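Local coordinates for 6-pyruvoyl tetrahydrobiopterin synthase (Plasmodium vivax, PDB 3LX3), which belongs to the 6-pyruvoyl tetrahydropterin synthase family, assembles as six chains, and binds zinc and 2-amino-1,5-dihydropteridine-4,6-dione, at residues S132-I137 and V166-S171; V54-R59 and N160-T165. One frame throughout, in Å; residues are numbered along the deposited sequence.

Contact 1: S132-I137 and V166-S171. With XTN (2-amino-1,5-dihydropteridine-4,6-dione), chain C.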
ATOM      1  N   SER A 132      26.535   9.001  -4.063  1.00 17.37           N
ATOM      2  CA  SER A 132      25.188   9.091  -3.532  1.00 16.73           C
ATOM      3  C   SER A 132      24.299   7.884  -3.895  1.00 16.26           C
ATOM      4  O   SER A 132      23.158   8.030  -4.381  1.00 17.67           O
ATOM      5  CB  SER A 132      24.546  10.427  -3.919  1.00 16.36           C
ATOM      6  OG  SER A 132      24.528  10.583  -5.326  1.00 17.39           O
ATOM      7  N   SER A 133      24.858   6.694  -3.643  1.00 17.62           N
ATOM      8  CA  SER A 133      24.094   5.472  -3.829  1.00 17.32           C
ATOM      9  C   SER A 133      23.249   5.206  -2.609  1.00 16.36           C
ATOM     10  O   SER A 133      23.501   5.669  -1.485  1.00 18.16           O
ATOM     11  CB  SER A 133      25.023   4.300  -4.086  1.00 16.05           C
ATOM     12  OG  SER A 133      25.864   4.019  -2.953  1.00 19.06           O
ATOM     13  N   THR A 134      22.230   4.380  -2.843  1.00 16.66           N
ATOM     14  CA  THR A 134      21.361   3.981  -1.777  1.00 16.71           C
ATOM     15  C   THR A 134      22.093   3.309  -0.622  1.00 17.58           C
ATOM     16  O   THR A 134      21.836   3.585   0.535  1.00 18.50           O
ATOM     17  CB  THR A 134      20.269   3.079  -2.393  1.00 20.22           C
ATOM     18  OG1 THR A 134      19.694   3.728  -3.543  1.00 23.83           O
ATOM     19  CG2 THR A 134      19.163   2.805  -1.389  1.00 22.70           C
ATOM     20  N   GLU A 135      23.050   2.451  -0.972  1.00 17.43           N
ATOM     21  CA  GLU A 135      23.894   1.734  -0.031  1.00 16.95           C
ATOM     22  C   GLU A 135      24.713   2.680   0.844  1.00 17.19           C
ATOM     23  O   GLU A 135      24.711   2.547   2.065  1.00 17.36           O
ATOM     24  CB  GLU A 135      24.845   0.811  -0.769  1.00 17.62           C
ATOM     25  CG  GLU A 135      24.249  -0.388  -1.486  1.00 20.92           C
ATOM     26  CD  GLU A 135      23.911  -0.151  -2.972  1.00 19.02           C
ATOM     27  OE1 GLU A 135      23.398   0.948  -3.308  1.00 19.14           O
ATOM     28  OE2 GLU A 135      24.125  -1.116  -3.743  1.00 19.43           O
ATOM     29  N   GLU A 136      25.415   3.629   0.234  1.00 17.96           N
ATOM     30  CA  GLU A 136      26.260   4.518   1.014  1.00 17.01           C
ATOM     31  C   GLU A 136      25.444   5.532   1.824  1.00 16.86           C
ATOM     32  O   GLU A 136      25.851   5.875   2.937  1.00 19.59           O
ATOM     33  CB  GLU A 136      27.262   5.216   0.110  1.00 18.13           C
ATOM     34  CG  GLU A 136      28.341   4.237  -0.401  1.00 18.97           C
ATOM     35  CD  GLU A 136      29.410   4.934  -1.228  1.00 20.92           C
ATOM     36  OE1 GLU A 136      29.914   6.004  -0.820  1.00 21.23           O
ATOM     37  OE2 GLU A 136      29.839   4.330  -2.198  1.00 24.56           O
ATOM     38  N   ILE A 137      24.319   5.968   1.280  1.00 16.88           N
ATOM     39  CA  ILE A 137      23.402   6.805   2.043  1.00 16.18           C
ATOM     40  C   ILE A 137      22.895   6.040   3.263  1.00 18.63           C
ATOM     41  O   ILE A 137      22.836   6.570   4.378  1.00 18.69           O
ATOM     42  CB  ILE A 137      22.255   7.335   1.170  1.00 16.66           C
ATOM     43  CG1 ILE A 137      22.813   8.327   0.171  1.00 15.40           C
ATOM     44  CG2 ILE A 137      21.134   8.007   1.990  1.00 19.24           C
ATOM     45  CD1 ILE A 137      21.822   8.670  -0.952  1.00 18.13           C
ATOM     46  N   VAL A 166      17.086   2.058   3.366  1.00 17.11           N
ATOM     47  CA  VAL A 166      16.836   3.290   2.589  1.00 17.46           C
ATOM     48  C   VAL A 166      16.357   2.872   1.211  1.00 18.22           C
ATOM     49  O   VAL A 166      16.882   1.954   0.564  1.00 17.74           O
ATOM     50  CB  VAL A 166      18.107   4.139   2.469  1.00 17.98           C
ATOM     51  CG1 VAL A 166      17.845   5.342   1.499  1.00 23.51           C
ATOM     52  CG2 VAL A 166      18.583   4.622   3.828  1.00 20.14           C
ATOM     53  N   SER A 167      15.324   3.556   0.736  1.00 20.78           N
ATOM     54  CA  SER A 167      14.902   3.391  -0.662  1.00 25.21           C
ATOM     55  C   SER A 167      14.978   4.693  -1.427  1.00 22.94           C
ATOM     56  O   SER A 167      14.592   5.726  -0.882  1.00 20.79           O
ATOM     57  CB  SER A 167      13.517   2.824  -0.689  1.00 24.97           C
ATOM     58  OG  SER A 167      12.542   3.659  -0.165  1.00 29.73           O
ATOM     59  N   GLU A 168      15.496   4.679  -2.667  1.00 23.42           N
ATOM     60  CA  GLU A 168      15.390   5.792  -3.578  1.00 22.12           C
ATOM     61  C   GLU A 168      13.942   5.856  -4.046  1.00 21.78           C
ATOM     62  O   GLU A 168      13.419   6.915  -4.217  1.00 23.17           O
ATOM     63  CB  GLU A 168      16.196   5.595  -4.886  1.00 29.17           C
ATOM     64  CG  GLU A 168      17.617   6.077  -4.979  1.00 31.47           C
ATOM     65  CD  GLU A 168      18.180   5.801  -6.393  1.00 37.33           C
ATOM     66  OE1 GLU A 168      17.488   5.098  -7.168  1.00 38.31           O
ATOM     67  OE2 GLU A 168      19.258   6.318  -6.756  1.00 30.03           O
ATOM     68  N   SER A 169      13.356   4.699  -4.299  1.00 24.61           N
ATOM     69  CA  SER A 169      11.963   4.574  -4.745  1.00 26.00           C
ATOM     70  C   SER A 169      11.523   3.263  -4.115  1.00 28.46           C
ATOM     71  O   SER A 169      12.383   2.436  -3.760  1.00 27.37           O
ATOM     72  CB  SER A 169      11.903   4.573  -6.263  1.00 27.94           C
ATOM     73  OG  SER A 169      12.378   3.361  -6.780  1.00 32.55           O
ATOM     74  N   PRO A 170      10.225   3.065  -3.944  1.00 28.53           N
ATOM     75  CA  PRO A 170       9.880   1.869  -3.142  1.00 32.49           C
ATOM     76  C   PRO A 170      10.354   0.565  -3.778  1.00 32.23           C
ATOM     77  O   PRO A 170      10.604  -0.410  -3.039  1.00 36.00           O
ATOM     78  CB  PRO A 170       8.355   1.932  -3.033  1.00 36.32           C
ATOM     79  CG  PRO A 170       8.014   3.379  -3.326  1.00 38.56           C
ATOM     80  CD  PRO A 170       9.049   3.852  -4.320  1.00 32.19           C
ATOM     81  N   SER A 171      10.552   0.559  -5.092  1.00 26.83           N
ATOM     82  CA  SER A 171      10.999  -0.677  -5.773  1.00 24.68           C
ATOM     83  C   SER A 171      12.453  -1.052  -5.607  1.00 25.06           C
ATOM     84  O   SER A 171      12.865  -2.121  -6.070  1.00 24.65           O
ATOM     85  CB  SER A 171      10.710  -0.601  -7.267  1.00 27.35           C
ATOM     86  OG  SER A 171      11.471   0.406  -7.909  1.00 31.29           O
TER
HETATM   87  N1  XTN C 211      22.042   0.340  -8.018  1.00 18.61           N
HETATM   88  C2  XTN C 211      22.356   0.239  -6.710  1.00 16.14           C
HETATM   89  N2  XTN C 211      22.826  -0.915  -6.201  1.00 17.81           N
HETATM   90  N3  XTN C 211      22.254   1.369  -5.858  1.00 17.50           N
HETATM   91  C4  XTN C 211      21.772   2.544  -6.294  1.00 19.02           C
HETATM   92  O4  XTN C 211      21.667   3.494  -5.482  1.00 19.89           O
HETATM   93  N5  XTN C 211      20.927   3.761  -8.183  1.00 20.14           N
HETATM   94  C6  XTN C 211      20.618   3.820  -9.513  1.00 22.62           C
HETATM   95  O6  XTN C 211      20.185   4.873  -9.989  1.00 25.61           O
HETATM   96  C7  XTN C 211      20.815   2.674 -10.341  1.00 25.28           C
HETATM   97  N8  XTN C 211      21.286   1.557  -9.783  1.00 21.39           N
HETATM   98  C4A XTN C 211      21.415   2.606  -7.644  1.00 18.60           C
HETATM   99  C8A XTN C 211      21.568   1.499  -8.479  1.00 20.60           C
HETATM  100  O   HOH W   1      20.561   7.169  -4.238  1.00 19.48           O
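Thr134, the first residue of helix 134-149, meets the end of strand 161-167 and the turn after it with two different atoms. Its methyl CG2 presses on the backbone of Val166, 3.1 Å from Val166 O, while its hydroxyl OG1 lies 3.4 Å from Glu168 CG, the two side chains crossing obliquely. No hydrogen bond joins the segments directly; the bound XTN and a water do. With chi1 at -50°, Thr134 OG1 sits beside its own backbone N, and both donate to XTN O4: the N-H comes in almost straight, at 175°, with Thr134 N 2.8 Å from O4. The same rotation turns CG2 away from the ligand and onto the strand. Next along the helix, the side chain of Glu135 bends at chi2 (93°) so that its carboxylate reaches back to XTN. XTN N2 donates to Glu135 OE2 over 2.8 Å, and Glu135 OE1 lies 2.8 Å from XTN N3. From the other segment, Glu168 OE2 receives only a weak bond from XTN N5, 3.4 Å away. A water donates both to Glu168 OE2 and to Ser132 O, tying the turn to the loop before the helix. Further out, Ser133 OG caps the helix by accepting from Glu136 N, 3.2 Å away, and Ile137 CG2 rests on Val166 CG1. Glu135 OE2 also accepts from Val68 N of a second subunit, whose Ile69 O bonds XTN as well, and Ser132 OG bonds His36. With His36, His48 and His50, Glu168 makes up the zinc site. Such a ligand site at a subunit interface is characteristic of the tunnelling fold; the zinc beside it is a feature of the 6-pyruvoyl tetrahydropterin synthase family.

Contact 2: V54-R59 and N160-T165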
ATOM      1  N   VAL A  54      13.251   5.953   4.791  1.00 18.72           N
ATOM      2  CA  VAL A  54      14.105   5.260   5.744  1.00 19.60           C
ATOM      3  C   VAL A  54      13.227   4.492   6.682  1.00 19.10           C
ATOM      4  O   VAL A  54      12.282   5.045   7.245  1.00 23.11           O
ATOM      5  CB  VAL A  54      14.889   6.280   6.645  1.00 23.96           C
ATOM      6  CG1 VAL A  54      15.628   5.549   7.786  1.00 25.65           C
ATOM      7  CG2 VAL A  54      15.827   7.063   5.832  1.00 29.79           C
ATOM      8  N   SER A  55      13.590   3.231   6.909  1.00 17.55           N
ATOM      9  CA  SER A  55      13.041   2.490   8.033  1.00 18.11           C
ATOM     10  C   SER A  55      14.143   2.031   8.960  1.00 20.27           C
ATOM     11  O   SER A  55      15.270   1.823   8.551  1.00 19.76           O
ATOM     12  CB  SER A  55      12.191   1.330   7.589  1.00 22.98           C
ATOM     13  OG  SER A  55      12.972   0.360   6.958  1.00 26.49           O
ATOM     14  N   LEU A  56      13.793   1.835  10.226  1.00 18.88           N
ATOM     15  CA  LEU A  56      14.737   1.366  11.243  1.00 17.45           C
ATOM     16  C   LEU A  56      14.185   0.121  11.910  1.00 18.06           C
ATOM     17  O   LEU A  56      13.021   0.101  12.322  1.00 20.62           O
ATOM     18  CB  LEU A  56      14.961   2.455  12.305  1.00 19.82           C
ATOM     19  CG  LEU A  56      15.716   2.073  13.572  1.00 21.14           C
ATOM     20  CD1 LEU A  56      17.183   1.781  13.263  1.00 22.52           C
ATOM     21  CD2 LEU A  56      15.585   3.217  14.596  1.00 25.46           C
ATOM     22  N   ARG A  57      15.053  -0.893  11.997  1.00 18.54           N
ATOM     23  CA  ARG A  57      14.776  -2.132  12.707  1.00 18.55           C
ATOM     24  C   ARG A  57      15.847  -2.312  13.772  1.00 20.82           C
ATOM     25  O   ARG A  57      17.027  -2.014  13.547  1.00 21.38           O
ATOM     26  CB  ARG A  57      14.800  -3.287  11.724  1.00 21.85           C
ATOM     27  CG  ARG A  57      14.549  -4.689  12.257  1.00 28.58           C
ATOM     28  CD  ARG A  57      14.412  -5.656  11.043  1.00 35.36           C
ATOM     29  NE  ARG A  57      13.763  -5.013   9.877  1.00 44.02           N
ATOM     30  CZ  ARG A  57      12.673  -5.434   9.225  1.00 51.11           C
ATOM     31  NH1 ARG A  57      12.041  -6.548   9.554  1.00 59.84           N
ATOM     32  NH2 ARG A  57      12.224  -4.728   8.196  1.00 54.57           N
ATOM     33  N   LEU A  58      15.438  -2.832  14.913  1.00 19.38           N
ATOM     34  CA  LEU A  58      16.407  -3.124  15.965  1.00 19.59           C
ATOM     35  C   LEU A  58      15.955  -4.329  16.759  1.00 21.34           C
ATOM     36  O   LEU A  58      14.792  -4.743  16.660  1.00 20.49           O
ATOM     37  CB  LEU A  58      16.636  -1.915  16.863  1.00 19.45           C
ATOM     38  CG  LEU A  58      15.462  -1.259  17.624  1.00 19.72           C
ATOM     39  CD1 LEU A  58      15.029  -2.091  18.823  1.00 21.55           C
ATOM     40  CD2 LEU A  58      15.876   0.133  18.091  1.00 21.84           C
ATOM     41  N   ARG A  59      16.866  -4.917  17.537  1.00 19.22           N
ATOM     42  CA  ARG A  59      16.580  -6.074  18.389  1.00 18.79           C
ATOM     43  C   ARG A  59      17.123  -5.833  19.788  1.00 19.09           C
ATOM     44  O   ARG A  59      18.237  -5.262  19.956  1.00 20.76           O
ATOM     45  CB  ARG A  59      17.215  -7.349  17.835  1.00 20.64           C
ATOM     46  CG  ARG A  59      16.710  -7.726  16.451  1.00 21.65           C
ATOM     47  CD  ARG A  59      17.516  -8.791  15.816  1.00 27.37           C
ATOM     48  NE  ARG A  59      17.104  -8.999  14.433  1.00 30.20           N
ATOM     49  CZ  ARG A  59      17.900  -9.464  13.481  1.00 31.25           C
ATOM     50  NH1 ARG A  59      19.160  -9.774  13.758  1.00 33.57           N
ATOM     51  NH2 ARG A  59      17.428  -9.623  12.259  1.00 39.67           N
ATOM     52  N   ASN A 160      20.966  -4.759  20.843  1.00 22.24           N
ATOM     53  CA  ASN A 160      22.219  -5.297  20.304  1.00 22.09           C
ATOM     54  C   ASN A 160      22.344  -5.354  18.777  1.00 21.93           C
ATOM     55  O   ASN A 160      23.307  -5.904  18.235  1.00 23.97           O
ATOM     56  CB  ASN A 160      22.568  -6.642  20.908  1.00 26.73           C
ATOM     57  CG  ASN A 160      21.670  -7.757  20.464  1.00 30.28           C
ATOM     58  OD1 ASN A 160      20.764  -7.590  19.685  1.00 27.20           O
ATOM     59  ND2 ASN A 160      21.992  -8.954  20.931  1.00 34.71           N
ATOM     60  N   TYR A 161      21.370  -4.749  18.096  1.00 19.80           N
ATOM     61  CA  TYR A 161      21.331  -4.787  16.641  1.00 20.61           C
ATOM     62  C   TYR A 161      20.534  -3.610  16.131  1.00 19.44           C
ATOM     63  O   TYR A 161      19.429  -3.344  16.618  1.00 20.27           O
ATOM     64  CB  TYR A 161      20.650  -6.072  16.203  1.00 22.03           C
ATOM     65  CG  TYR A 161      20.539  -6.283  14.713  1.00 20.69           C
ATOM     66  CD1 TYR A 161      21.596  -6.839  13.989  1.00 26.71           C
ATOM     67  CD2 TYR A 161      19.382  -5.968  14.043  1.00 20.94           C
ATOM     68  CE1 TYR A 161      21.469  -7.047  12.597  1.00 25.04           C
ATOM     69  CE2 TYR A 161      19.255  -6.171  12.655  1.00 23.04           C
ATOM     70  CZ  TYR A 161      20.299  -6.726  11.966  1.00 24.25           C
ATOM     71  OH  TYR A 161      20.239  -6.926  10.608  1.00 25.61           O
ATOM     72  N   MET A 162      21.121  -2.886  15.158  1.00 19.54           N
ATOM     73  CA  MET A 162      20.498  -1.717  14.535  1.00 19.14           C
ATOM     74  C   MET A 162      20.613  -1.902  13.034  1.00 19.21           C
ATOM     75  O   MET A 162      21.658  -2.321  12.542  1.00 19.73           O
ATOM     76  CB  MET A 162      21.237  -0.431  14.943  1.00 21.12           C
ATOM     77  CG  MET A 162      21.053  -0.097  16.427  1.00 21.79           C
ATOM     78  SD  MET A 162      19.468   0.632  16.737  1.00 23.82           S
ATOM     79  CE  MET A 162      19.743   2.239  16.028  1.00 21.40           C
ATOM     80  N   GLU A 163      19.515  -1.625  12.337  1.00 19.21           N
ATOM     81  CA  GLU A 163      19.450  -1.869  10.887  1.00 18.43           C
ATOM     82  C   GLU A 163      18.598  -0.804  10.214  1.00 17.16           C
ATOM     83  O   GLU A 163      17.473  -0.520  10.625  1.00 20.12           O
ATOM     84  CB  GLU A 163      18.855  -3.252  10.635  1.00 20.14           C
ATOM     85  CG  GLU A 163      18.583  -3.598   9.184  1.00 20.66           C
ATOM     86  CD  GLU A 163      17.660  -4.806   9.058  1.00 21.08           C
ATOM     87  OE1 GLU A 163      18.123  -5.921   9.364  1.00 27.91           O
ATOM     88  OE2 GLU A 163      16.532  -4.620   8.591  1.00 23.64           O
ATOM     89  N   VAL A 164      19.155  -0.186   9.180  1.00 16.60           N
ATOM     90  CA  VAL A 164      18.476   0.805   8.380  1.00 17.29           C
ATOM     91  C   VAL A 164      18.242   0.309   6.961  1.00 17.31           C
ATOM     92  O   VAL A 164      19.127  -0.302   6.346  1.00 18.34           O
ATOM     93  CB  VAL A 164      19.328   2.118   8.336  1.00 20.37           C
ATOM     94  CG1 VAL A 164      19.023   3.007   7.175  1.00 25.49           C
ATOM     95  CG2 VAL A 164      19.203   2.866   9.697  1.00 21.79           C
ATOM     96  N   THR A 165      17.034   0.578   6.458  1.00 16.93           N
ATOM     97  CA  THR A 165      16.677   0.380   5.059  1.00 17.04           C
ATOM     98  C   THR A 165      16.411   1.750   4.473  1.00 17.94           C
ATOM     99  O   THR A 165      15.625   2.514   5.003  1.00 20.46           O
ATOM    100  CB  THR A 165      15.462  -0.547   4.900  1.00 17.78           C
ATOM    101  OG1 THR A 165      15.786  -1.824   5.487  1.00 19.79           O
ATOM    102  CG2 THR A 165      15.122  -0.705   3.428  1.00 19.07           C
TER
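Arg59 lays its guanidinium flat over one face of the Tyr161 ring, with the planes only 6° apart and Arg59 CZ 3.7 Å from Tyr161 CE2. It is a stacked cation-pi pair in which NH1 stands over the centre of the ring. Glu163 OE1 sits in plane at the edge of the same ring and accepts from Tyr161 OH through its anti lone pair, at 2.7 Å. The ring of His177, from strand 172-179, also meets Tyr161, and Glu22 forms a salt bridge with Arg59 NE, so the guanidinium has both a flat and an ionic partner. These groups lie on one face of the antiparallel sheet of the tunnelling fold, where strands 48-61 and 161-167 are neighbours. Arg57 and Glu163 run alongside each other on that face. Both side chains rise from it with CG anti to N, and a bend at chi3 of Arg57 (-34°) goes with NE lying 3.1 Å from Glu163 OE2, a salt bridge. The carboxylate thus receives the tyrosine on one oxygen and the arginine on the other. The other face is apolar. In Met162 the bend at chi2 lays SD beside Leu58 CB, 3.8 Å away, and the bend at chi3 turns the methyl CE to Leu56 CD1, also at 3.8 Å. Helix 134-149 packs on Met162 and Val164, and helix 71-85 on Val54, Leu56 and Leu58. Along the backbone, hydrogen-bonded pairs alternate with non-hydrogen-bonded ones. Ser55 and Thr165 exchange two bonds, and Thr165 OG1 turns to Thr175. Between Arg57 and Glu163 the two bonds differ: Arg57 N donates to Glu163 O nearly straight, whereas Glu163 N reaches Arg57 O, 2.8 Å away, at a bent 134°.

In the fold
Both contacts use strand 161-167 and reach the same sheet; their centres lie about 15 Å apart, and they touch where Val166 CG2 packs on Val54 CG2. Contact 1 is wholly buried at the strand's C-terminal end, where helix 134-149 begins and two other subunits close in; it is small, its direct contact is packing, and its polar links run through XTN and a water. Contact 2 is partly buried, and no other chain touches it. It joins its strands directly through backbone bonds, with charged and aromatic groups on one sheet face and an apolar core under the helices on the other. Helix 134-149 serves both, its first turn in contact 1, later residues in contact 2.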